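Local structure of WbbM protein (Klebsiella pneumoniae, 6U4B) at residues Leu523-Thr534 with Ala552-Gly563. The protein is a bifunctional, trimeric O-antigen polymerase that probably builds its polysaccharide by glycosyl transfer, with magnesium bound in a glycosyltransferase family 8 region. Numbering follows the deposited sequence.
With MG (magnesium ion), chain C.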
ATOM      1  N   LEU A 523      15.031 -21.782  18.674  1.00 43.02           N
ATOM      2  CA  LEU A 523      15.382 -21.725  17.259  1.00 44.76           C
ATOM      3  C   LEU A 523      14.430 -20.846  16.455  1.00 49.60           C
ATOM      4  O   LEU A 523      14.783 -20.423  15.349  1.00 48.18           O
ATOM      5  CB  LEU A 523      15.414 -23.146  16.688  1.00 42.38           C
ATOM      6  CG  LEU A 523      15.930 -23.376  15.268  1.00 45.44           C
ATOM      7  CD1 LEU A 523      17.283 -22.716  15.054  1.00 50.86           C
ATOM      8  CD2 LEU A 523      16.017 -24.868  15.008  1.00 48.67           C
ATOM      9  N   GLU A 524      13.238 -20.555  16.987  1.00 46.46           N
ATOM     10  CA  GLU A 524      12.291 -19.696  16.284  1.00 47.29           C
ATOM     11  C   GLU A 524      12.836 -18.291  16.058  1.00 45.18           C
ATOM     12  O   GLU A 524      12.316 -17.567  15.202  1.00 49.59           O
ATOM     13  CB  GLU A 524      10.971 -19.609  17.058  1.00 38.49           C
ATOM     14  CG  GLU A 524      10.144 -20.890  17.076  1.00 75.23           C
ATOM     15  CD  GLU A 524      10.726 -21.966  17.978  1.00 71.42           C
ATOM     16  OE1 GLU A 524      10.686 -23.153  17.590  1.00 70.73           O
ATOM     17  OE2 GLU A 524      11.220 -21.623  19.072  1.00 67.00           O
ATOM     18  N   TRP A 525      13.866 -17.889  16.798  1.00 41.87           N
ATOM     19  CA  TRP A 525      14.418 -16.546  16.702  1.00 41.56           C
ATOM     20  C   TRP A 525      15.542 -16.425  15.680  1.00 39.28           C
ATOM     21  O   TRP A 525      16.096 -15.332  15.520  1.00 35.45           O
ATOM     22  CB  TRP A 525      14.912 -16.080  18.076  1.00 41.20           C
ATOM     23  CG  TRP A 525      13.840 -15.407  18.871  1.00 44.89           C
ATOM     24  CD1 TRP A 525      13.238 -15.871  20.004  1.00 45.10           C
ATOM     25  CD2 TRP A 525      13.222 -14.149  18.574  1.00 44.56           C
ATOM     26  NE1 TRP A 525      12.288 -14.975  20.436  1.00 48.36           N
ATOM     27  CE2 TRP A 525      12.259 -13.910  19.575  1.00 47.99           C
ATOM     28  CE3 TRP A 525      13.391 -13.202  17.560  1.00 46.50           C
ATOM     29  CZ2 TRP A 525      11.471 -12.760  19.592  1.00 52.33           C
ATOM     30  CZ3 TRP A 525      12.608 -12.061  17.578  1.00 50.70           C
ATOM     31  CH2 TRP A 525      11.660 -11.850  18.587  1.00 51.77           C
ATOM     32  N   ASN A 526      15.886 -17.507  14.983  1.00 42.60           N
ATOM     33  CA  ASN A 526      16.919 -17.453  13.955  1.00 46.11           C
ATOM     34  C   ASN A 526      16.701 -18.568  12.939  1.00 43.13           C
ATOM     35  O   ASN A 526      17.493 -19.511  12.863  1.00 40.03           O
ATOM     36  CB  ASN A 526      18.311 -17.560  14.584  1.00 42.74           C
ATOM     37  CG  ASN A 526      19.410 -17.072  13.657  1.00 40.02           C
ATOM     38  OD1 ASN A 526      19.260 -17.073  12.436  1.00 37.51           O
ATOM     39  ND2 ASN A 526      20.526 -16.652  14.240  1.00 44.36           N
ATOM     40  N   VAL A 527      15.640 -18.460  12.146  1.00 42.23           N
ATOM     41  CA  VAL A 527      15.241 -19.521  11.229  1.00 41.92           C
ATOM     42  C   VAL A 527      15.885 -19.254   9.873  1.00 44.19           C
ATOM     43  O   VAL A 527      15.572 -18.262   9.209  1.00 43.65           O
ATOM     44  CB  VAL A 527      13.715 -19.614  11.113  1.00 43.05           C
ATOM     45  CG1 VAL A 527      13.314 -20.719  10.141  1.00 39.05           C
ATOM     46  CG2 VAL A 527      13.098 -19.858  12.483  1.00 43.04           C
ATOM     47  N   TYR A 528      16.791 -20.139   9.461  1.00 44.06           N
ATOM     48  CA  TYR A 528      17.330 -20.070   8.111  1.00 51.87           C
ATOM     49  C   TYR A 528      16.214 -20.264   7.094  1.00 60.44           C
ATOM     50  O   TYR A 528      15.355 -21.137   7.249  1.00 55.97           O
ATOM     51  CB  TYR A 528      18.401 -21.140   7.898  1.00 58.84           C
ATOM     52  CG  TYR A 528      19.654 -20.977   8.728  1.00 73.15           C
ATOM     53  CD1 TYR A 528      19.836 -21.710   9.893  1.00 79.18           C
ATOM     54  CD2 TYR A 528      20.664 -20.109   8.335  1.00 75.03           C
ATOM     55  CE1 TYR A 528      20.981 -21.575  10.650  1.00 79.80           C
ATOM     56  CE2 TYR A 528      21.816 -19.967   9.085  1.00 77.75           C
ATOM     57  CZ  TYR A 528      21.968 -20.703  10.241  1.00 81.47           C
ATOM     58  OH  TYR A 528      23.112 -20.568  10.993  1.00 84.59           O
ATOM     59  N   HIS A 529      16.225 -19.444   6.044  1.00 66.26           N
ATOM     60  CA  HIS A 529      15.251 -19.619   4.976  1.00 76.64           C
ATOM     61  C   HIS A 529      15.585 -20.799   4.072  1.00 87.77           C
ATOM     62  O   HIS A 529      14.729 -21.214   3.284  1.00 87.13           O
ATOM     63  CB  HIS A 529      15.130 -18.336   4.148  1.00 72.61           C
ATOM     64  CG  HIS A 529      16.283 -18.094   3.225  1.00 73.31           C
ATOM     65  ND1 HIS A 529      17.594 -18.109   3.647  1.00 72.20           N
ATOM     66  CD2 HIS A 529      16.318 -17.818   1.899  1.00 76.20           C
ATOM     67  CE1 HIS A 529      18.388 -17.859   2.621  1.00 73.21           C
ATOM     68  NE2 HIS A 529      17.639 -17.677   1.549  1.00 76.25           N
ATOM     69  N   GLY A 530      16.796 -21.346   4.169  1.00101.58           N
ATOM     70  CA  GLY A 530      17.157 -22.558   3.464  1.00106.53           C
ATOM     71  C   GLY A 530      17.807 -22.369   2.111  1.00108.21           C
ATOM     72  O   GLY A 530      18.079 -23.370   1.435  1.00112.35           O
ATOM     73  N   ASN A 531      18.069 -21.133   1.700  1.00106.31           N
ATOM     74  CA  ASN A 531      18.641 -20.820   0.376  1.00106.50           C
ATOM     75  C   ASN A 531      17.694 -21.394  -0.682  1.00110.45           C
ATOM     76  O   ASN A 531      16.466 -21.356  -0.501  1.00109.22           O
ATOM     77  CB  ASN A 531      20.072 -21.318   0.288  1.00102.20           C
ATOM     78  CG  ASN A 531      21.085 -20.236   0.599  1.00100.21           C
ATOM     79  OD1 ASN A 531      21.233 -19.276  -0.155  1.00101.34           O
ATOM     80  ND2 ASN A 531      21.800 -20.393   1.708  1.00 97.86           N
ATOM     81  N   GLY A 532      18.218 -21.925  -1.790  1.00115.01           N
ATOM     82  CA  GLY A 532      17.358 -22.515  -2.797  1.00122.45           C
ATOM     83  C   GLY A 532      16.943 -23.934  -2.482  1.00128.96           C
ATOM     84  O   GLY A 532      15.896 -24.393  -2.949  1.00132.92           O
ATOM     85  N   ASN A 533      17.740 -24.645  -1.687  1.00132.00           N
ATOM     86  CA  ASN A 533      17.463 -26.035  -1.333  1.00138.15           C
ATOM     87  C   ASN A 533      17.620 -26.197   0.171  1.00138.21           C
ATOM     88  O   ASN A 533      18.731 -26.086   0.699  1.00137.69           O
ATOM     89  CB  ASN A 533      18.388 -26.990  -2.086  1.00142.30           C
ATOM     90  CG  ASN A 533      17.626 -27.970  -2.952  1.00146.45           C
ATOM     91  OD1 ASN A 533      16.413 -27.851  -3.122  1.00146.70           O
ATOM     92  ND2 ASN A 533      18.336 -28.944  -3.509  1.00149.73           N
ATOM     93  N   THR A 534      16.510 -26.463   0.857  1.00136.92           N
ATOM     94  CA  THR A 534      16.514 -26.668   2.298  1.00131.92           C
ATOM     95  C   THR A 534      16.505 -28.138   2.693  1.00126.02           C
ATOM     96  O   THR A 534      16.672 -28.445   3.878  1.00124.73           O
ATOM     97  CB  THR A 534      15.307 -25.968   2.936  1.00133.79           C
ATOM     98  OG1 THR A 534      15.301 -26.213   4.347  1.00133.76           O
ATOM     99  CG2 THR A 534      14.012 -26.488   2.330  1.00136.86           C
ATOM    100  N   ALA A 552      10.340 -24.843  14.069  1.00 38.81           N
ATOM    101  CA  ALA A 552      10.660 -23.419  14.036  1.00 43.65           C
ATOM    102  C   ALA A 552      10.283 -22.793  12.699  1.00 43.63           C
ATOM    103  O   ALA A 552       9.839 -21.641  12.656  1.00 44.88           O
ATOM    104  CB  ALA A 552      12.146 -23.206  14.327  1.00 40.78           C
ATOM    105  N   ARG A 553      10.447 -23.535  11.599  1.00 49.14           N
ATOM    106  CA  ARG A 553      10.081 -23.003  10.290  1.00 50.04           C
ATOM    107  C   ARG A 553       8.595 -22.683  10.202  1.00 49.73           C
ATOM    108  O   ARG A 553       8.201 -21.771   9.465  1.00 53.78           O
ATOM    109  CB  ARG A 553      10.459 -23.989   9.184  1.00 53.40           C
ATOM    110  CG  ARG A 553      11.913 -23.946   8.765  1.00 60.73           C
ATOM    111  CD  ARG A 553      12.176 -24.903   7.611  1.00 70.22           C
ATOM    112  NE  ARG A 553      11.651 -24.419   6.337  1.00 77.52           N
ATOM    113  CZ  ARG A 553      12.320 -23.619   5.511  1.00 82.93           C
ATOM    114  NH1 ARG A 553      13.541 -23.206   5.831  1.00 81.17           N
ATOM    115  NH2 ARG A 553      11.770 -23.229   4.369  1.00 84.48           N
ATOM    116  N   LYS A 554       7.759 -23.412  10.944  1.00 43.31           N
ATOM    117  CA  LYS A 554       6.316 -23.251  10.826  1.00 51.37           C
ATOM    118  C   LYS A 554       5.797 -21.981  11.490  1.00 54.38           C
ATOM    119  O   LYS A 554       4.732 -21.490  11.099  1.00 56.53           O
ATOM    120  CB  LYS A 554       5.605 -24.477  11.404  1.00 52.61           C
ATOM    121  CG  LYS A 554       5.911 -25.758  10.638  1.00 55.55           C
ATOM    122  CD  LYS A 554       5.137 -26.952  11.176  1.00 61.75           C
ATOM    123  CE  LYS A 554       3.674 -26.893  10.774  1.00 62.88           C
ATOM    124  NZ  LYS A 554       3.498 -27.041   9.303  1.00 66.36           N
ATOM    125  N   LYS A 555       6.513 -21.432  12.473  1.00 51.70           N
ATOM    126  CA  LYS A 555       6.123 -20.171  13.108  1.00 52.57           C
ATOM    127  C   LYS A 555       7.373 -19.402  13.513  1.00 47.61           C
ATOM    128  O   LYS A 555       7.667 -19.236  14.702  1.00 43.42           O
ATOM    129  CB  LYS A 555       5.218 -20.427  14.312  1.00 61.77           C
ATOM    130  CG  LYS A 555       4.360 -19.233  14.687  1.00 72.63           C
ATOM    131  CD  LYS A 555       3.480 -18.813  13.518  1.00 77.86           C
ATOM    132  CE  LYS A 555       2.777 -17.494  13.797  1.00 81.20           C
ATOM    133  NZ  LYS A 555       1.991 -17.027  12.622  1.00 81.71           N
ATOM    134  N   PRO A 556       8.130 -18.901  12.537  1.00 43.69           N
ATOM    135  CA  PRO A 556       9.373 -18.196  12.867  1.00 46.31           C
ATOM    136  C   PRO A 556       9.096 -16.873  13.556  1.00 45.24           C
ATOM    137  O   PRO A 556       8.077 -16.220  13.318  1.00 39.13           O
ATOM    138  CB  PRO A 556      10.040 -17.975  11.501  1.00 44.72           C
ATOM    139  CG  PRO A 556       9.298 -18.865  10.544  1.00 48.09           C
ATOM    140  CD  PRO A 556       7.908 -18.962  11.084  1.00 42.23           C
ATOM    141  N   LYS A 557      10.022 -16.485  14.433  1.00 41.39           N
ATOM    142  CA  LYS A 557      10.010 -15.142  14.992  1.00 43.51           C
ATOM    143  C   LYS A 557      11.022 -14.224  14.323  1.00 39.85           C
ATOM    144  O   LYS A 557      10.846 -12.999  14.360  1.00 41.53           O
ATOM    145  CB  LYS A 557      10.255 -15.194  16.503  1.00 44.90           C
ATOM    146  CG  LYS A 557       9.118 -15.880  17.247  1.00 47.32           C
ATOM    147  CD  LYS A 557       9.222 -15.728  18.752  1.00 49.31           C
ATOM    148  CE  LYS A 557       7.970 -16.267  19.430  1.00 52.52           C
ATOM    149  NZ  LYS A 557       8.106 -16.331  20.910  1.00 57.11           N
ATOM    150  N   MET A 558      12.057 -14.789  13.704  1.00 42.58           N
ATOM    151  CA  MET A 558      12.955 -14.039  12.836  1.00 42.05           C
ATOM    152  C   MET A 558      13.399 -14.966  11.718  1.00 41.90           C
ATOM    153  O   MET A 558      13.773 -16.113  11.974  1.00 38.59           O
ATOM    154  CB  MET A 558      14.166 -13.490  13.604  1.00 40.61           C
ATOM    155  CG  MET A 558      15.183 -12.755  12.732  1.00 36.99           C
ATOM    156  SD  MET A 558      16.418 -13.821  11.948  1.00 43.60           S
ATOM    157  CE  MET A 558      17.726 -13.807  13.177  1.00 45.27           C
ATOM    158  N   ILE A 559      13.360 -14.463  10.490  1.00 37.33           N
ATOM    159  CA  ILE A 559      13.754 -15.216   9.308  1.00 37.80           C
ATOM    160  C   ILE A 559      15.114 -14.703   8.861  1.00 41.01           C
ATOM    161  O   ILE A 559      15.289 -13.500   8.641  1.00 37.34           O
ATOM    162  CB  ILE A 559      12.711 -15.079   8.189  1.00 41.16           C
ATOM    163  CG1 ILE A 559      11.367 -15.637   8.656  1.00 40.32           C
ATOM    164  CG2 ILE A 559      13.191 -15.772   6.925  1.00 42.98           C
ATOM    165  CD1 ILE A 559      10.192 -15.223   7.794  1.00 42.18           C
ATOM    166  N   HIS A 560      16.079 -15.607   8.734  1.00 38.40           N
ATOM    167  CA  HIS A 560      17.450 -15.252   8.390  1.00 39.86           C
ATOM    168  C   HIS A 560      17.714 -15.685   6.953  1.00 41.71           C
ATOM    169  O   HIS A 560      17.778 -16.884   6.660  1.00 43.11           O
ATOM    170  CB  HIS A 560      18.437 -15.906   9.355  1.00 46.54           C
ATOM    171  CG  HIS A 560      19.805 -15.302   9.318  1.00 55.46           C
ATOM    172  ND1 HIS A 560      20.807 -15.671  10.190  1.00 57.95           N
ATOM    173  CD2 HIS A 560      20.337 -14.349   8.516  1.00 55.95           C
ATOM    174  CE1 HIS A 560      21.896 -14.972   9.926  1.00 58.76           C
ATOM    175  NE2 HIS A 560      21.638 -14.163   8.915  1.00 60.19           N
ATOM    176  N   TYR A 561      17.884 -14.710   6.059  1.00 43.64           N
ATOM    177  CA  TYR A 561      18.195 -15.019   4.670  1.00 48.91           C
ATOM    178  C   TYR A 561      19.694 -15.195   4.478  1.00 56.27           C
ATOM    179  O   TYR A 561      20.283 -14.625   3.554  1.00 56.71           O
ATOM    180  CB  TYR A 561      17.655 -13.935   3.743  1.00 48.06           C
ATOM    181  CG  TYR A 561      16.168 -13.748   3.877  1.00 46.64           C
ATOM    182  CD1 TYR A 561      15.649 -12.762   4.701  1.00 42.67           C
ATOM    183  CD2 TYR A 561      15.279 -14.580   3.209  1.00 44.34           C
ATOM    184  CE1 TYR A 561      14.287 -12.594   4.840  1.00 38.74           C
ATOM    185  CE2 TYR A 561      13.916 -14.420   3.339  1.00 45.05           C
ATOM    186  CZ  TYR A 561      13.427 -13.425   4.157  1.00 44.00           C
ATOM    187  OH  TYR A 561      12.072 -13.258   4.295  1.00 41.76           O
ATOM    188  N   ALA A 562      20.314 -15.991   5.342  1.00 63.86           N
ATOM    189  CA  ALA A 562      21.745 -16.222   5.241  1.00 71.89           C
ATOM    190  C   ALA A 562      22.060 -17.092   4.035  1.00 79.46           C
ATOM    191  O   ALA A 562      21.397 -18.101   3.781  1.00 77.58           O
ATOM    192  CB  ALA A 562      22.273 -16.875   6.516  1.00 69.86           C
ATOM    193  N   GLY A 563      23.075 -16.688   3.280  1.00 88.48           N
ATOM    194  CA  GLY A 563      23.535 -17.494   2.171  1.00 95.93           C
ATOM    195  C   GLY A 563      23.654 -16.746   0.861  1.00102.94           C
ATOM    196  O   GLY A 563      23.854 -15.527   0.835  1.00105.26           O
TER
HETATM  197 MG    MG C 602      23.172 -13.039   8.127  1.00 35.94          MG
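Three backbone bonds pair strands 527-528 and 558-560 in parallel: Val527 N donates to Met558 O at 3.0 Å, His560 N to Val527 O at 2.7 Å, and His529 N to His560 O. At the start of the pairing, Glu524 O is gripped twice, by the amides of Lys557 and Met558.

Two polar side chains lead to the metal. His560 NE2 binds magnesium at 2.1 Å alongside Asp406 and Asp408, an arrangement consistent with the DxD motif of GT-A glycosyltransferases such as family 8. On the other ring nitrogen, His560 ND1 donates to a lone pair of Asn526 OD1 at 3.1 Å, in a noticeably bent bond (140°) that helps fix the ring's rotation; Gln473 in turn holds Asn526 ND2, making Asn526 a second-shell residue. Arg553 lies away from this site: the bend at chi3 (74°) carries NH1 to His529 O, with which it makes a weak hydrogen bond, while its NH2 forms a salt bridge with Asp574.

With helix 543-554 linking the two strands, this is a beta-alpha-beta unit, and strand 409-411 pairs antiparallel with the far edge of 558-560.

In a CH-pi contact, Lys557 CB lies over the face of the six-membered ring of Trp525, 3.7 Å from its centroid. Tyr561 turns its edge to one face of His529, planes at 62°, and Asn531 N lies over the opposite face.

Apolar packing on the helix side brings Val527 CG2 to 3.7 Å from Pro556 CB and 3.9 Å from Ala552 CB, with CG1 against Arg553 CG.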